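Local coordinates for protein TRUD (Uncultured prochloron, PDB 4BS9) that probably acts as an ATP-dependent heterocyclase in cyanobactin (trunkamide) biosynthesis, turning residues of a precursor peptide into heterocycles by a YcaO-type reaction, at residues Trp565-Asp576 against Pro680-Lys691. Numbering follows the deposited sequence.
Sequences WWYNRVSRPAVD and PYLVADASQPLK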
loop_
_atom_site.group_PDB
_atom_site.type_symbol
_atom_site.label_atom_id
_atom_site.label_comp_id
_atom_site.label_asym_id
_atom_site.label_seq_id
_atom_site.Cartn_x
_atom_site.Cartn_y
_atom_site.Cartn_z
ATOM N N TRP A 565 -42.830 14.518 -3.566
ATOM C CA TRP A 565 -43.477 13.307 -3.054
ATOM C C TRP A 565 -43.556 13.330 -1.548
ATOM O O TRP A 565 -44.631 13.205 -0.955
ATOM C CB TRP A 565 -42.691 12.082 -3.513
ATOM C CG TRP A 565 -43.007 10.849 -2.785
ATOM C CD1 TRP A 565 -44.181 10.170 -2.805
ATOM C CD2 TRP A 565 -42.126 10.118 -1.936
ATOM N NE1 TRP A 565 -44.094 9.056 -2.007
ATOM C CE2 TRP A 565 -42.838 9.005 -1.459
ATOM C CE3 TRP A 565 -40.805 10.297 -1.532
ATOM C CZ2 TRP A 565 -42.272 8.072 -0.586
ATOM C CZ3 TRP A 565 -40.236 9.368 -0.666
ATOM C CH2 TRP A 565 -40.966 8.271 -0.205
ATOM N N TRP A 566 -42.392 13.500 -0.943
ATOM C CA TRP A 566 -42.262 13.413 0.490
ATOM C C TRP A 566 -43.163 14.408 1.168
ATOM O O TRP A 566 -43.954 14.037 2.021
ATOM C CB TRP A 566 -40.827 13.668 0.893
ATOM C CG TRP A 566 -40.619 13.695 2.349
ATOM C CD1 TRP A 566 -40.629 14.790 3.164
ATOM C CD2 TRP A 566 -40.336 12.578 3.177
ATOM N NE1 TRP A 566 -40.377 14.417 4.459
ATOM C CE2 TRP A 566 -40.198 13.060 4.493
ATOM C CE3 TRP A 566 -40.189 11.210 2.937
ATOM C CZ2 TRP A 566 -39.934 12.219 5.568
ATOM C CZ3 TRP A 566 -39.922 10.376 4.004
ATOM C CH2 TRP A 566 -39.798 10.881 5.301
ATOM N N TYR A 567 -43.058 15.664 0.762
ATOM C CA TYR A 567 -43.693 16.760 1.489
ATOM C C TYR A 567 -45.195 16.857 1.281
ATOM O O TYR A 567 -45.936 17.253 2.191
ATOM C CB TYR A 567 -43.036 18.093 1.138
ATOM C CG TYR A 567 -41.719 18.298 1.825
ATOM C CD1 TYR A 567 -41.653 18.330 3.214
ATOM C CD2 TYR A 567 -40.536 18.472 1.101
ATOM C CE1 TYR A 567 -40.453 18.528 3.873
ATOM C CE2 TYR A 567 -39.323 18.668 1.753
ATOM C CZ TYR A 567 -39.292 18.696 3.145
ATOM O OH TYR A 567 -38.118 18.887 3.826
ATOM N N ASN A 568 -45.639 16.515 0.079
ATOM C CA ASN A 568 -47.057 16.427 -0.201
ATOM C C ASN A 568 -47.608 15.067 0.225
ATOM O O ASN A 568 -48.800 14.837 0.122
ATOM C CB ASN A 568 -47.308 16.636 -1.691
ATOM C CG ASN A 568 -47.168 18.082 -2.118
ATOM O OD1 ASN A 568 -47.999 18.917 -1.772
ATOM N ND2 ASN A 568 -46.137 18.381 -2.913
ATOM N N ARG A 569 -46.739 14.160 0.670
ATOM C CA ARG A 569 -47.130 12.795 1.031
ATOM C C ARG A 569 -48.033 12.169 -0.003
ATOM O O ARG A 569 -49.188 11.889 0.263
ATOM C CB ARG A 569 -47.797 12.780 2.399
ATOM C CG ARG A 569 -46.777 13.015 3.485
ATOM C CD ARG A 569 -47.378 13.041 4.869
ATOM N NE ARG A 569 -47.970 14.341 5.141
ATOM C CZ ARG A 569 -48.345 14.758 6.341
ATOM N NH1 ARG A 569 -48.191 13.989 7.412
ATOM N NH2 ARG A 569 -48.868 15.966 6.469
ATOM N N VAL A 570 -47.469 11.935 -1.176
ATOM C CA VAL A 570 -48.211 11.488 -2.338
ATOM C C VAL A 570 -48.125 9.965 -2.525
ATOM O O VAL A 570 -47.046 9.350 -2.431
ATOM C CB VAL A 570 -47.677 12.197 -3.594
ATOM C CG1 VAL A 570 -48.461 11.795 -4.833
ATOM C CG2 VAL A 570 -47.737 13.701 -3.401
ATOM N N SER A 571 -49.286 9.366 -2.785
ATOM C CA SER A 571 -49.401 7.926 -2.986
ATOM C C SER A 571 -48.977 7.638 -4.408
ATOM O O SER A 571 -49.475 8.251 -5.340
ATOM C CB SER A 571 -50.839 7.471 -2.775
ATOM O OG SER A 571 -50.848 6.105 -2.418
ATOM N N ARG A 572 -48.063 6.704 -4.582
ATOM C CA ARG A 572 -47.366 6.610 -5.845
ATOM C C ARG A 572 -47.433 5.184 -6.386
ATOM O O ARG A 572 -47.513 4.232 -5.604
ATOM C CB ARG A 572 -45.935 7.061 -5.586
ATOM C CG ARG A 572 -45.234 7.714 -6.747
ATOM C CD ARG A 572 -45.702 9.123 -7.085
ATOM N NE ARG A 572 -45.898 9.212 -8.537
ATOM C CZ ARG A 572 -47.048 9.514 -9.144
ATOM N NH1 ARG A 572 -48.130 9.837 -8.434
ATOM N NH2 ARG A 572 -47.112 9.523 -10.475
ATOM N N PRO A 573 -47.430 5.013 -7.723
ATOM C CA PRO A 573 -47.473 3.636 -8.233
ATOM C C PRO A 573 -46.150 2.893 -8.131
ATOM O O PRO A 573 -45.089 3.485 -8.231
ATOM C CB PRO A 573 -47.802 3.834 -9.705
ATOM C CG PRO A 573 -47.155 5.125 -10.017
ATOM C CD PRO A 573 -47.513 5.977 -8.836
ATOM N N ALA A 574 -46.232 1.586 -7.969
ATOM C CA ALA A 574 -45.053 0.757 -7.870
ATOM C C ALA A 574 -44.573 0.346 -9.257
ATOM O O ALA A 574 -45.211 0.648 -10.259
ATOM C CB ALA A 574 -45.360 -0.464 -7.019
ATOM N N VAL A 575 -43.453 -0.363 -9.297
ATOM C CA VAL A 575 -42.765 -0.655 -10.526
ATOM C C VAL A 575 -42.625 -2.154 -10.662
ATOM O O VAL A 575 -42.005 -2.787 -9.819
ATOM C CB VAL A 575 -41.362 -0.016 -10.500
ATOM C CG1 VAL A 575 -40.587 -0.360 -11.758
ATOM C CG2 VAL A 575 -41.460 1.496 -10.346
ATOM N N ASP A 576 -43.204 -2.721 -11.720
ATOM C CA ASP A 576 -42.981 -4.128 -12.058
ATOM C C ASP A 576 -41.528 -4.290 -12.514
ATOM O O ASP A 576 -41.157 -3.886 -13.618
ATOM C CB ASP A 576 -43.953 -4.597 -13.153
ATOM C CG ASP A 576 -43.938 -6.107 -13.359
ATOM O OD1 ASP A 576 -43.147 -6.810 -12.688
ATOM O OD2 ASP A 576 -44.731 -6.589 -14.201
ATOM N N PRO A 680 -48.995 6.280 4.399
ATOM C CA PRO A 680 -49.696 6.044 3.138
ATOM C C PRO A 680 -48.851 6.318 1.930
ATOM O O PRO A 680 -48.869 5.539 0.987
ATOM C CB PRO A 680 -50.849 7.032 3.198
ATOM C CG PRO A 680 -51.171 7.069 4.648
ATOM C CD PRO A 680 -49.836 7.039 5.339
ATOM N N TYR A 681 -48.110 7.414 1.965
ATOM C CA TYR A 681 -47.207 7.760 0.871
ATOM C C TYR A 681 -46.093 6.739 0.602
ATOM O O TYR A 681 -45.558 6.700 -0.499
ATOM C CB TYR A 681 -46.630 9.151 1.083
ATOM C CG TYR A 681 -45.816 9.375 2.353
ATOM C CD1 TYR A 681 -46.433 9.589 3.581
ATOM C CD2 TYR A 681 -44.435 9.443 2.304
ATOM C CE1 TYR A 681 -45.689 9.833 4.722
ATOM C CE2 TYR A 681 -43.679 9.686 3.435
ATOM C CZ TYR A 681 -44.297 9.888 4.646
ATOM O OH TYR A 681 -43.518 10.137 5.782
ATOM N N LEU A 682 -45.766 5.906 1.585
ATOM C CA LEU A 682 -44.821 4.795 1.387
ATOM C C LEU A 682 -45.492 3.545 0.826
ATOM O O LEU A 682 -44.825 2.548 0.486
ATOM C CB LEU A 682 -44.161 4.409 2.709
ATOM C CG LEU A 682 -43.464 5.520 3.476
ATOM C CD1 LEU A 682 -42.987 5.010 4.822
ATOM C CD2 LEU A 682 -42.304 6.037 2.663
ATOM N N VAL A 683 -46.812 3.578 0.776
ATOM C CA VAL A 683 -47.571 2.470 0.256
ATOM C C VAL A 683 -47.895 2.752 -1.203
ATOM O O VAL A 683 -48.218 3.883 -1.582
ATOM C CB VAL A 683 -48.868 2.270 1.048
ATOM C CG1 VAL A 683 -49.619 1.054 0.535
ATOM C CG2 VAL A 683 -48.566 2.126 2.532
ATOM N N ALA A 684 -47.791 1.715 -2.020
ATOM C CA ALA A 684 -48.099 1.829 -3.432
ATOM C C ALA A 684 -49.599 2.029 -3.624
ATOM O O ALA A 684 -50.421 1.434 -2.919
ATOM C CB ALA A 684 -47.630 0.593 -4.182
ATOM N N ASP A 685 -49.936 2.882 -4.581
ATOM C CA ASP A 685 -51.313 3.142 -4.964
ATOM C C ASP A 685 -51.891 1.960 -5.760
ATOM O O ASP A 685 -51.523 1.740 -6.914
ATOM C CB ASP A 685 -51.339 4.416 -5.805
ATOM C CG ASP A 685 -52.727 4.860 -6.156
ATOM O OD1 ASP A 685 -53.674 4.066 -5.956
ATOM O OD2 ASP A 685 -52.865 6.006 -6.638
ATOM N N ALA A 686 -52.794 1.203 -5.132
ATOM C CA ALA A 686 -53.425 0.030 -5.762
ATOM C C ALA A 686 -54.416 0.442 -6.846
ATOM O O ALA A 686 -54.739 -0.347 -7.743
ATOM C CB ALA A 686 -54.126 -0.833 -4.717
ATOM N N SER A 687 -54.881 1.689 -6.757
ATOM C CA SER A 687 -55.808 2.268 -7.736
ATOM C C SER A 687 -55.105 2.709 -9.029
ATOM O O SER A 687 -55.699 3.382 -9.868
ATOM C CB SER A 687 -56.548 3.471 -7.122
ATOM O OG SER A 687 -55.824 4.680 -7.295
ATOM N N GLN A 688 -53.843 2.336 -9.184
ATOM C CA GLN A 688 -53.078 2.728 -10.336
ATOM C C GLN A 688 -52.219 1.558 -10.766
ATOM O O GLN A 688 -51.673 0.845 -9.940
ATOM C CB GLN A 688 -52.211 3.914 -9.975
ATOM C CG GLN A 688 -51.913 4.833 -11.141
ATOM C CD GLN A 688 -51.147 6.066 -10.708
ATOM O OE1 GLN A 688 -50.888 6.280 -9.514
ATOM N NE2 GLN A 688 -50.779 6.888 -11.677
ATOM N N PRO A 689 -52.105 1.343 -12.070
ATOM C CA PRO A 689 -51.352 0.180 -12.531
ATOM C C PRO A 689 -49.843 0.278 -12.287
ATOM O O PRO A 689 -49.303 1.381 -12.140
ATOM C CB PRO A 689 -51.647 0.150 -14.030
ATOM C CG PRO A 689 -52.081 1.536 -14.385
ATOM C CD PRO A 689 -52.752 2.081 -13.171
ATOM N N LEU A 690 -49.183 -0.882 -12.276
ATOM C CA LEU A 690 -47.731 -0.979 -12.060
ATOM C C LEU A 690 -46.921 -0.480 -13.247
ATOM O O LEU A 690 -47.203 -0.801 -14.395
ATOM C CB LEU A 690 -47.317 -2.426 -11.796
ATOM C CG LEU A 690 -47.942 -3.138 -10.601
ATOM C CD1 LEU A 690 -47.702 -4.634 -10.692
ATOM C CD2 LEU A 690 -47.378 -2.568 -9.313
ATOM N N LYS A 691 -45.887 0.287 -12.951
ATOM C CA LYS A 691 -45.023 0.819 -13.982
ATOM C C LYS A 691 -44.178 -0.287 -14.581
ATOM O O LYS A 691 -43.519 -1.044 -13.863
ATOM C CB LYS A 691 -44.113 1.901 -13.410
ATOM C CG LYS A 691 -44.856 3.147 -12.955
ATOM C CD LYS A 691 -45.589 3.820 -14.106
ATOM C CE LYS A 691 -45.868 5.278 -13.798
ATOM N NZ LYS A 691 -46.606 5.929 -14.905
#
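Residues 570-576, leaving the C-terminal end of helix 545-568, run alongside the loop 680-691, and three backbone bonds tie the two: Asp-685 N to Arg-572 O, Lys-691 N to Ala-574 O at 2.8 Å and nearly straight (171°), and Asp-576 N to Lys-691 O, the last two bracketing an isolated beta bridge of Val-575 with Lys-691. Nearer the helix, the side chain of Tyr-681 packs against the last helical turn. Its CG lies between the backbone N and the carbonyl carbon (chi1 60°), which swings the ring in over that turn. There it turns its edge to two indoles: Tyr-681 CE2 comes within 3.8 Å of Trp-566 CE3, the planes 84° apart, while an offset edge-to-face pair forms with Trp-565, where Tyr-681 CD2 stands 3.9 Å from Trp-565 CZ2. The helix ends here in a Schellman motif, Arg-569 taking positive phi, and the aliphatic part of that arginine lies across a face of the phenol ring, Arg-569 CG 3.8 Å from the Tyr-681 ring centroid in a CH-pi contact, before its guanidinium leaves to bond Gln-773 O. In its own ring plane, Trp-565 NE1 donates to Tyr-681 O (3.2 Å), approaching from above the carbonyl plane. With an alanine here instead of Tyr-681, a gap would probably open beside the helix end, leaving both indoles without the ring edge that meets them and Arg-569 CG without its aromatic face. This corner of the YcaO domain lies far from the zinc site and joins the helix exit to the loop preceding helix 704-718. Farther along, Ala-574 CB packs against Leu-690 CD2 (3.7 Å) and also against Ala-684 CB. Within the loop, Asp-685 OD1 accepts from Ser-687 N, an Asx turn, and also from Ser-687 OG, at the start of the type I turn from Asp-685 to Gln-688.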